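Local coordinates for protein transcriptional regulator, TetR family (Thermus thermophilus, PDB 3VPR) that represses transcription, most likely as a dimeric TetR-family regulator that binds operator DNA through a helix-turn-helix motif, at residues A[68-73]-A[127-132]; A[86-91]-A[167-172]. One frame throughout, in Å; residues are numbered along the deposited sequence.

Contact 1. Residues A[68-73]-A[127-132]; sequences KALEVA and RAILRR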
ATOM      1  N   LYS A  68      15.832   0.235 -17.425  1.00 44.81           N
ATOM      2  CA  LYS A  68      15.656  -0.118 -18.820  1.00 46.95           C
ATOM      3  C   LYS A  68      14.770   0.946 -19.465  1.00 62.15           C
ATOM      4  O   LYS A  68      15.031   1.396 -20.586  1.00 61.75           O
ATOM      5  CB  LYS A  68      14.965  -1.475 -18.959  1.00 50.04           C
ATOM      6  CG  LYS A  68      15.381  -2.555 -17.955  1.00 62.22           C
ATOM      7  CD  LYS A  68      16.834  -2.962 -18.096  1.00 66.83           C
ATOM      8  CE  LYS A  68      17.121  -4.288 -17.401  1.00 67.73           C
ATOM      9  NZ  LYS A  68      18.498  -4.766 -17.718  1.00 55.10           N
ATOM     10  N   ALA A  69      13.729   1.355 -18.739  1.00 49.42           N
ATOM     11  CA  ALA A  69      12.770   2.333 -19.239  1.00 49.73           C
ATOM     12  C   ALA A  69      13.353   3.708 -19.523  1.00 50.41           C
ATOM     13  O   ALA A  69      12.878   4.407 -20.415  1.00 49.55           O
ATOM     14  CB  ALA A  69      11.592   2.457 -18.266  1.00 44.70           C
ATOM     15  N   LEU A  70      14.370   4.104 -18.761  1.00 51.66           N
ATOM     16  CA  LEU A  70      15.000   5.399 -18.954  1.00 53.34           C
ATOM     17  C   LEU A  70      15.609   5.509 -20.355  1.00 59.70           C
ATOM     18  O   LEU A  70      15.785   6.610 -20.889  1.00 55.70           O
ATOM     19  CB  LEU A  70      16.088   5.621 -17.897  1.00 54.69           C
ATOM     20  CG  LEU A  70      15.652   5.845 -16.444  1.00 59.46           C
ATOM     21  CD1 LEU A  70      16.874   6.018 -15.552  1.00 46.71           C
ATOM     22  CD2 LEU A  70      14.769   7.076 -16.361  1.00 51.77           C
ATOM     23  N   GLU A  71      15.906   4.359 -20.952  1.00 57.96           N
ATOM     24  CA  GLU A  71      16.509   4.309 -22.278  1.00 60.36           C
ATOM     25  C   GLU A  71      15.521   4.412 -23.434  1.00 58.60           C
ATOM     26  O   GLU A  71      15.929   4.484 -24.594  1.00 61.98           O
ATOM     27  CB  GLU A  71      17.346   3.034 -22.424  1.00 60.42           C
ATOM     28  CG  GLU A  71      18.534   2.965 -21.471  1.00 68.10           C
ATOM     29  CD  GLU A  71      19.491   4.128 -21.648  1.00 81.63           C
ATOM     30  OE1 GLU A  71      20.041   4.277 -22.760  1.00 93.31           O
ATOM     31  OE2 GLU A  71      19.696   4.896 -20.681  1.00 81.88           O
ATOM     32  N   VAL A  72      14.227   4.427 -23.127  1.00 56.11           N
ATOM     33  CA  VAL A  72      13.208   4.538 -24.166  1.00 51.75           C
ATOM     34  C   VAL A  72      12.962   6.010 -24.497  1.00 54.87           C
ATOM     35  O   VAL A  72      12.571   6.796 -23.632  1.00 57.51           O
ATOM     36  CB  VAL A  72      11.878   3.881 -23.723  1.00 58.01           C
ATOM     37  CG1 VAL A  72      10.816   4.055 -24.804  1.00 49.40           C
ATOM     38  CG2 VAL A  72      12.108   2.403 -23.436  1.00 48.79           C
ATOM     39  N   ALA A  73      13.198   6.371 -25.756  1.00 50.80           N
ATOM     40  CA  ALA A  73      13.028   7.741 -26.229  1.00 49.87           C
ATOM     41  C   ALA A  73      11.649   8.317 -25.911  1.00 43.18           C
ATOM     42  O   ALA A  73      11.545   9.282 -25.164  1.00 49.18           O
ATOM     43  CB  ALA A  73      13.293   7.807 -27.734  1.00 46.12           C
ATOM     44  N   ARG A 127      10.440   9.572 -11.772  1.00 34.10           N
ATOM     45  CA  ARG A 127      10.295  11.014 -11.849  1.00 34.54           C
ATOM     46  C   ARG A 127      11.026  11.564 -13.062  1.00 43.86           C
ATOM     47  O   ARG A 127      10.522  12.467 -13.741  1.00 37.52           O
ATOM     48  CB  ARG A 127      10.830  11.672 -10.577  1.00 36.11           C
ATOM     49  CG  ARG A 127      10.027  11.325  -9.331  1.00 35.49           C
ATOM     50  CD  ARG A 127      10.421  12.201  -8.150  1.00 42.07           C
ATOM     51  NE  ARG A 127       9.700  11.819  -6.938  1.00 44.33           N
ATOM     52  CZ  ARG A 127       9.882  12.380  -5.746  1.00 48.73           C
ATOM     53  NH1 ARG A 127      10.764  13.358  -5.599  1.00 53.94           N
ATOM     54  NH2 ARG A 127       9.183  11.962  -4.697  1.00 39.64           N
ATOM     55  N   ALA A 128      12.210  11.021 -13.335  1.00 35.04           N
ATOM     56  CA  ALA A 128      12.990  11.469 -14.490  1.00 42.60           C
ATOM     57  C   ALA A 128      12.217  11.217 -15.781  1.00 33.79           C
ATOM     58  O   ALA A 128      12.243  12.046 -16.685  1.00 41.64           O
ATOM     59  CB  ALA A 128      14.352  10.752 -14.543  1.00 36.01           C
ATOM     60  N   ILE A 129      11.537  10.076 -15.874  1.00 31.43           N
ATOM     61  CA  ILE A 129      10.748   9.771 -17.072  1.00 35.46           C
ATOM     62  C   ILE A 129       9.578  10.757 -17.197  1.00 35.15           C
ATOM     63  O   ILE A 129       9.310  11.289 -18.269  1.00 34.81           O
ATOM     64  CB  ILE A 129      10.173   8.343 -17.031  1.00 39.47           C
ATOM     65  CG1 ILE A 129      11.301   7.317 -17.104  1.00 45.19           C
ATOM     66  CG2 ILE A 129       9.197   8.134 -18.174  1.00 39.21           C
ATOM     67  CD1 ILE A 129      10.819   5.876 -17.001  1.00 38.43           C
ATOM     68  N   LEU A 130       8.887  11.004 -16.094  1.00 34.99           N
ATOM     69  CA  LEU A 130       7.758  11.927 -16.097  1.00 37.44           C
ATOM     70  C   LEU A 130       8.219  13.349 -16.391  1.00 38.65           C
ATOM     71  O   LEU A 130       7.611  14.051 -17.198  1.00 31.65           O
ATOM     72  CB  LEU A 130       7.036  11.890 -14.744  1.00 32.53           C
ATOM     73  CG  LEU A 130       6.423  10.532 -14.391  1.00 34.26           C
ATOM     74  CD1 LEU A 130       5.923  10.536 -12.943  1.00 38.22           C
ATOM     75  CD2 LEU A 130       5.293  10.224 -15.366  1.00 41.25           C
ATOM     76  N   ARG A 131       9.304  13.768 -15.742  1.00 35.09           N
ATOM     77  CA  ARG A 131       9.825  15.113 -15.947  1.00 45.35           C
ATOM     78  C   ARG A 131      10.208  15.347 -17.412  1.00 51.44           C
ATOM     79  O   ARG A 131       9.957  16.433 -17.961  1.00 45.38           O
ATOM     80  CB  ARG A 131      11.029  15.368 -15.030  1.00 44.79           C
ATOM     81  CG  ARG A 131      11.730  16.687 -15.294  1.00 53.21           C
ATOM     82  CD  ARG A 131      12.655  17.089 -14.155  1.00 56.48           C
ATOM     83  NE  ARG A 131      13.304  15.941 -13.532  1.00 51.34           N
ATOM     84  CZ  ARG A 131      12.927  15.410 -12.372  1.00 48.78           C
ATOM     85  NH1 ARG A 131      11.908  15.928 -11.701  1.00 57.59           N
ATOM     86  NH2 ARG A 131      13.552  14.348 -11.897  1.00 50.84           N
ATOM     87  N   ARG A 132      10.810  14.342 -18.045  1.00 36.37           N
ATOM     88  CA  ARG A 132      11.185  14.484 -19.451  1.00 40.93           C
ATOM     89  C   ARG A 132       9.920  14.665 -20.275  1.00 37.81           C
ATOM     90  O   ARG A 132       9.887  15.460 -21.214  1.00 50.53           O
ATOM     91  CB  ARG A 132      11.935  13.250 -19.948  1.00 39.41           C
ATOM     92  CG  ARG A 132      13.367  13.125 -19.445  1.00 56.38           C
ATOM     93  CD  ARG A 132      13.908  11.730 -19.765  1.00 65.62           C
ATOM     94  NE  ARG A 132      13.450  11.270 -21.079  1.00 64.10           N
ATOM     95  CZ  ARG A 132      13.490  10.004 -21.492  1.00 65.85           C
ATOM     96  NH1 ARG A 132      13.973   9.049 -20.704  1.00 52.68           N
ATOM     97  NH2 ARG A 132      13.025   9.691 -22.695  1.00 69.47           N
TER
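A bend at chi3 (38°) in Arg132, whose CG lies anti to its own carbonyl carbon, carries the guanidinium across to the backbone oxygens of Leu70 and Val72, where helix 47-70 gives way to the loop before helix 75-92. Its NH2 donates a nearly straight bond (165°) to Val72 O at 3.1 Å, with that oxygen in the guanidinium plane, and also approaches Ala73 O to 2.9 Å. From the other terminal nitrogen, NH1 makes a weak bond to Leu70 O at 3.0 Å. The edge of one flat cation thus faces three carbonyl oxygens at the helix end and in the loop. With a methionine here the N-H donors are gone, and the carbonyls of Leu70 and Val72 would probably be left without this mate, the loop less firmly tied to helix 109-135. Beside the polar grip, Leu70 CD2 lies 3.6 Å from Ile129 CG1 and 4.1 Å from Ala128 CB. Ile129 CD1 reaches Ala69 CB at 3.7 Å, and Phe82 of helix 75-92 also packs on Ala69. Apolar branches from Ala69, Leu70 and Ile129, with an arginine on backbone carbonyls, here join the long connecting helix to the all-helical C-terminal domain of the TetR fold.

Contact 2. Residues A[86-91]-A[167-172]; sequences HARYFE and PMRAEE
A salt-bridge network of Arg88, Arg169 and Glu171 ties the start of helix 170-183 to helix 75-92 within the all-helical C-terminal domain of this TetR-family regulator. It is a worked example of one carboxylate oxygen serving two arginines. Glu171 OE1 sits 3.0 Å from Arg88 NH2 in a salt bridge across the contact, while Arg169 NE joins the same oxygen through a longer ion pair of 3.6 Å. The side chains of Arg88 and Glu171 run side by side and point the same way; a bend at chi3 (-85°) turns the arginine's end to the carboxylate, whose plane stands 74° from that of the guanidinium. Glu171 OE2, in turn, lies over one face of the Arg88 guanidinium. The two arginines meet at 2.9 Å between Arg88 NH2 and Arg169 NH2, a pair of donors that cannot bond to each other, and their planes are 86° apart. The shared Glu171 probably offsets much of this like-charge approach, although Glu84 brings a second carboxylate near its OE2.

Beneath the charges the backbones come close because small residues face each other: Ala87 CB and Ala170 CB are 4.2 Å apart, and Met158 and Phe162 also touch Ala170. Arg169 occupies the N-cap position, and the helix start is met from across the contact by the extended side chain of Glu91. Its OE1 takes a weak hydrogen bond from Ala170 N at 3.3 Å, and its negative charge is likely to be favoured beside the N-terminal end of the helix. The next amide is served through solvent: one ordered water accepts from Glu171 N at 2.9 Å and donates to Glu91 OE1 at 2.6 Å.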
ATOM      1  N   HIS A  86       8.147  -3.335 -13.732  1.00 36.08           N
ATOM      2  CA  HIS A  86       7.983  -3.319 -12.277  1.00 26.73           C
ATOM      3  C   HIS A  86       7.031  -4.428 -11.839  1.00 27.29           C
ATOM      4  O   HIS A  86       7.369  -5.238 -10.986  1.00 32.20           O
ATOM      5  CB  HIS A  86       7.442  -1.954 -11.831  1.00 33.40           C
ATOM      6  CG  HIS A  86       7.188  -1.840 -10.358  1.00 38.18           C
ATOM      7  ND1 HIS A  86       7.795  -0.883  -9.571  1.00 33.33           N
ATOM      8  CD2 HIS A  86       6.377  -2.546  -9.535  1.00 24.90           C
ATOM      9  CE1 HIS A  86       7.368  -1.007  -8.327  1.00 32.63           C
ATOM     10  NE2 HIS A  86       6.508  -2.008  -8.279  1.00 38.71           N
ATOM     11  N   ALA A  87       5.849  -4.460 -12.445  1.00 36.23           N
ATOM     12  CA  ALA A  87       4.814  -5.446 -12.135  1.00 32.76           C
ATOM     13  C   ALA A  87       5.230  -6.877 -12.464  1.00 33.14           C
ATOM     14  O   ALA A  87       4.883  -7.811 -11.742  1.00 37.51           O
ATOM     15  CB  ALA A  87       3.515  -5.095 -12.890  1.00 34.47           C
ATOM     16  N   ARG A  88       5.952  -7.056 -13.564  1.00 41.99           N
ATOM     17  CA  ARG A  88       6.401  -8.391 -13.933  1.00 39.49           C
ATOM     18  C   ARG A  88       7.420  -8.885 -12.914  1.00 39.94           C
ATOM     19  O   ARG A  88       7.325 -10.006 -12.421  1.00 40.01           O
ATOM     20  CB  ARG A  88       7.023  -8.399 -15.329  1.00 42.51           C
ATOM     21  CG  ARG A  88       7.766  -9.691 -15.627  1.00 56.33           C
ATOM     22  CD  ARG A  88       8.200  -9.804 -17.074  1.00 61.91           C
ATOM     23  NE  ARG A  88       7.137 -10.339 -17.914  1.00 78.01           N
ATOM     24  CZ  ARG A  88       7.299 -10.748 -19.167  1.00 83.82           C
ATOM     25  NH1 ARG A  88       8.492 -10.692 -19.749  1.00 91.34           N
ATOM     26  NH2 ARG A  88       6.261 -11.218 -19.842  1.00 86.71           N
ATOM     27  N   TYR A  89       8.394  -8.042 -12.589  1.00 41.20           N
ATOM     28  CA  TYR A  89       9.406  -8.424 -11.619  1.00 34.79           C
ATOM     29  C   TYR A  89       8.738  -8.744 -10.283  1.00 36.23           C
ATOM     30  O   TYR A  89       9.065  -9.729  -9.632  1.00 34.36           O
ATOM     31  CB  TYR A  89      10.409  -7.294 -11.418  1.00 27.81           C
ATOM     32  CG  TYR A  89      11.579  -7.711 -10.571  1.00 35.55           C
ATOM     33  CD1 TYR A  89      12.638  -8.422 -11.125  1.00 30.46           C
ATOM     34  CD2 TYR A  89      11.617  -7.422  -9.211  1.00 30.98           C
ATOM     35  CE1 TYR A  89      13.708  -8.842 -10.352  1.00 33.67           C
ATOM     36  CE2 TYR A  89      12.688  -7.833  -8.422  1.00 40.42           C
ATOM     37  CZ  TYR A  89      13.730  -8.546  -9.000  1.00 44.45           C
ATOM     38  OH  TYR A  89      14.794  -8.972  -8.232  1.00 46.40           O
ATOM     39  N   PHE A  90       7.802  -7.898  -9.871  1.00 38.37           N
ATOM     40  CA  PHE A  90       7.097  -8.108  -8.614  1.00 34.53           C
ATOM     41  C   PHE A  90       6.468  -9.502  -8.559  1.00 43.70           C
ATOM     42  O   PHE A  90       6.629 -10.228  -7.579  1.00 38.43           O
ATOM     43  CB  PHE A  90       6.013  -7.041  -8.440  1.00 34.93           C
ATOM     44  CG  PHE A  90       4.848  -7.494  -7.607  1.00 43.19           C
ATOM     45  CD1 PHE A  90       4.991  -7.690  -6.235  1.00 33.47           C
ATOM     46  CD2 PHE A  90       3.599  -7.737  -8.199  1.00 36.50           C
ATOM     47  CE1 PHE A  90       3.905  -8.123  -5.449  1.00 53.68           C
ATOM     48  CE2 PHE A  90       2.505  -8.171  -7.425  1.00 44.06           C
ATOM     49  CZ  PHE A  90       2.659  -8.365  -6.049  1.00 43.76           C
ATOM     50  N   GLU A  91       5.768  -9.874  -9.626  1.00 45.27           N
ATOM     51  CA  GLU A  91       5.101 -11.164  -9.689  1.00 48.97           C
ATOM     52  C   GLU A  91       6.024 -12.381  -9.748  1.00 47.74           C
ATOM     53  O   GLU A  91       5.692 -13.430  -9.205  1.00 45.76           O
ATOM     54  CB  GLU A  91       4.142 -11.201 -10.883  1.00 54.83           C
ATOM     55  CG  GLU A  91       3.590 -12.597 -11.178  1.00 57.68           C
ATOM     56  CD  GLU A  91       2.383 -12.572 -12.097  1.00 68.76           C
ATOM     57  OE1 GLU A  91       2.440 -11.887 -13.145  1.00 59.47           O
ATOM     58  OE2 GLU A  91       1.381 -13.247 -11.773  1.00 66.30           O
ATOM     59  N   PRO A 167      -5.466 -16.108 -12.196  1.00107.16           N
ATOM     60  CA  PRO A 167      -4.888 -16.127 -13.546  1.00105.53           C
ATOM     61  C   PRO A 167      -4.419 -14.755 -14.039  1.00103.39           C
ATOM     62  O   PRO A 167      -3.511 -14.668 -14.867  1.00101.90           O
ATOM     63  CB  PRO A 167      -6.027 -16.685 -14.392  1.00105.50           C
ATOM     64  CG  PRO A 167      -7.212 -16.056 -13.759  1.00107.75           C
ATOM     65  CD  PRO A 167      -6.935 -16.217 -12.267  1.00107.89           C
HETATM   66  N   MSE A 168      -5.038 -13.691 -13.532  1.00102.45           N
HETATM   67  CA  MSE A 168      -4.683 -12.328 -13.926  1.00102.75           C
HETATM   68  C   MSE A 168      -3.176 -12.095 -13.952  1.00 94.18           C
HETATM   69  O   MSE A 168      -2.458 -12.485 -13.031  1.00 90.78           O
HETATM   70  CB  MSE A 168      -5.342 -11.311 -12.987  1.00114.39           C
HETATM   71  CG  MSE A 168      -6.822 -11.093 -13.263  1.00132.77           C
HETATM   72 SE   MSE A 168      -7.932 -12.640 -12.906  1.00155.23          SE
HETATM   73  CE  MSE A 168      -9.260 -11.794 -11.780  1.00144.29           C
ATOM     74  N   ARG A 169      -2.709 -11.452 -15.017  1.00 81.48           N
ATOM     75  CA  ARG A 169      -1.290 -11.170 -15.185  1.00 74.89           C
ATOM     76  C   ARG A 169      -0.952  -9.783 -14.641  1.00 59.45           C
ATOM     77  O   ARG A 169      -1.504  -8.782 -15.094  1.00 60.75           O
ATOM     78  CB  ARG A 169      -0.923 -11.260 -16.668  1.00 85.08           C
ATOM     79  CG  ARG A 169       0.569 -11.343 -16.947  1.00100.36           C
ATOM     80  CD  ARG A 169       0.837 -11.359 -18.447  1.00110.32           C
ATOM     81  NE  ARG A 169       2.234 -11.639 -18.763  1.00118.03           N
ATOM     82  CZ  ARG A 169       2.831 -12.805 -18.544  1.00121.02           C
ATOM     83  NH1 ARG A 169       2.153 -13.811 -18.006  1.00121.13           N
ATOM     84  NH2 ARG A 169       4.108 -12.967 -18.861  1.00125.21           N
ATOM     85  N   ALA A 170      -0.048  -9.735 -13.666  1.00 53.42           N
ATOM     86  CA  ALA A 170       0.356  -8.476 -13.049  1.00 42.53           C
ATOM     87  C   ALA A 170       0.759  -7.436 -14.087  1.00 47.74           C
ATOM     88  O   ALA A 170       0.459  -6.250 -13.950  1.00 48.11           O
ATOM     89  CB  ALA A 170       1.497  -8.714 -12.092  1.00 44.83           C
ATOM     90  N   GLU A 171       1.437  -7.886 -15.130  1.00 48.90           N
ATOM     91  CA  GLU A 171       1.875  -6.992 -16.183  1.00 44.42           C
ATOM     92  C   GLU A 171       0.713  -6.452 -17.028  1.00 50.28           C
ATOM     93  O   GLU A 171       0.769  -5.317 -17.513  1.00 45.50           O
ATOM     94  CB  GLU A 171       2.896  -7.723 -17.052  1.00 42.74           C
ATOM     95  CG  GLU A 171       3.176  -7.094 -18.395  1.00 51.85           C
ATOM     96  CD  GLU A 171       4.432  -7.660 -19.017  1.00 65.82           C
ATOM     97  OE1 GLU A 171       4.616  -8.896 -18.954  1.00 67.39           O
ATOM     98  OE2 GLU A 171       5.233  -6.873 -19.568  1.00 68.51           O
ATOM     99  N   GLU A 172      -0.333  -7.255 -17.216  1.00 44.42           N
ATOM    100  CA  GLU A 172      -1.481  -6.799 -18.001  1.00 45.50           C
ATOM    101  C   GLU A 172      -2.233  -5.756 -17.191  1.00 40.54           C
ATOM    102  O   GLU A 172      -2.696  -4.755 -17.724  1.00 53.32           O
ATOM    103  CB  GLU A 172      -2.394  -7.974 -18.367  1.00 52.25           C
ATOM    104  CG  GLU A 172      -1.821  -8.867 -19.473  1.00 69.33           C
ATOM    105  CD  GLU A 172      -1.693  -8.146 -20.815  1.00 82.12           C
ATOM    106  OE1 GLU A 172      -2.736  -7.886 -21.453  1.00 89.03           O
ATOM    107  OE2 GLU A 172      -0.553  -7.836 -21.232  1.00 84.49           O
TER
HETATM  108  O   HOH W   1       3.311 -10.130 -14.849  1.00 48.28           O

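The two contacts alternate along the chain: 68-73 and 86-91 come first, on the consecutive helices 47-70 and 75-92, and 127-132 and 167-172 follow on helices 109-135 and 170-183. Their centres lie 20 Å apart and their nearest atoms about 8 Å, so they do not touch. Helix 75-92 connects them, since Phe82 and its neighbours pack against the 68-73 region while its later turns carry contact 2. Contact 1 ties the end of the helix that leaves the DNA-binding domain to the C-terminal bundle, whereas contact 2 fastens a late helix inside that bundle. Together they link early and late portions of one helical framework.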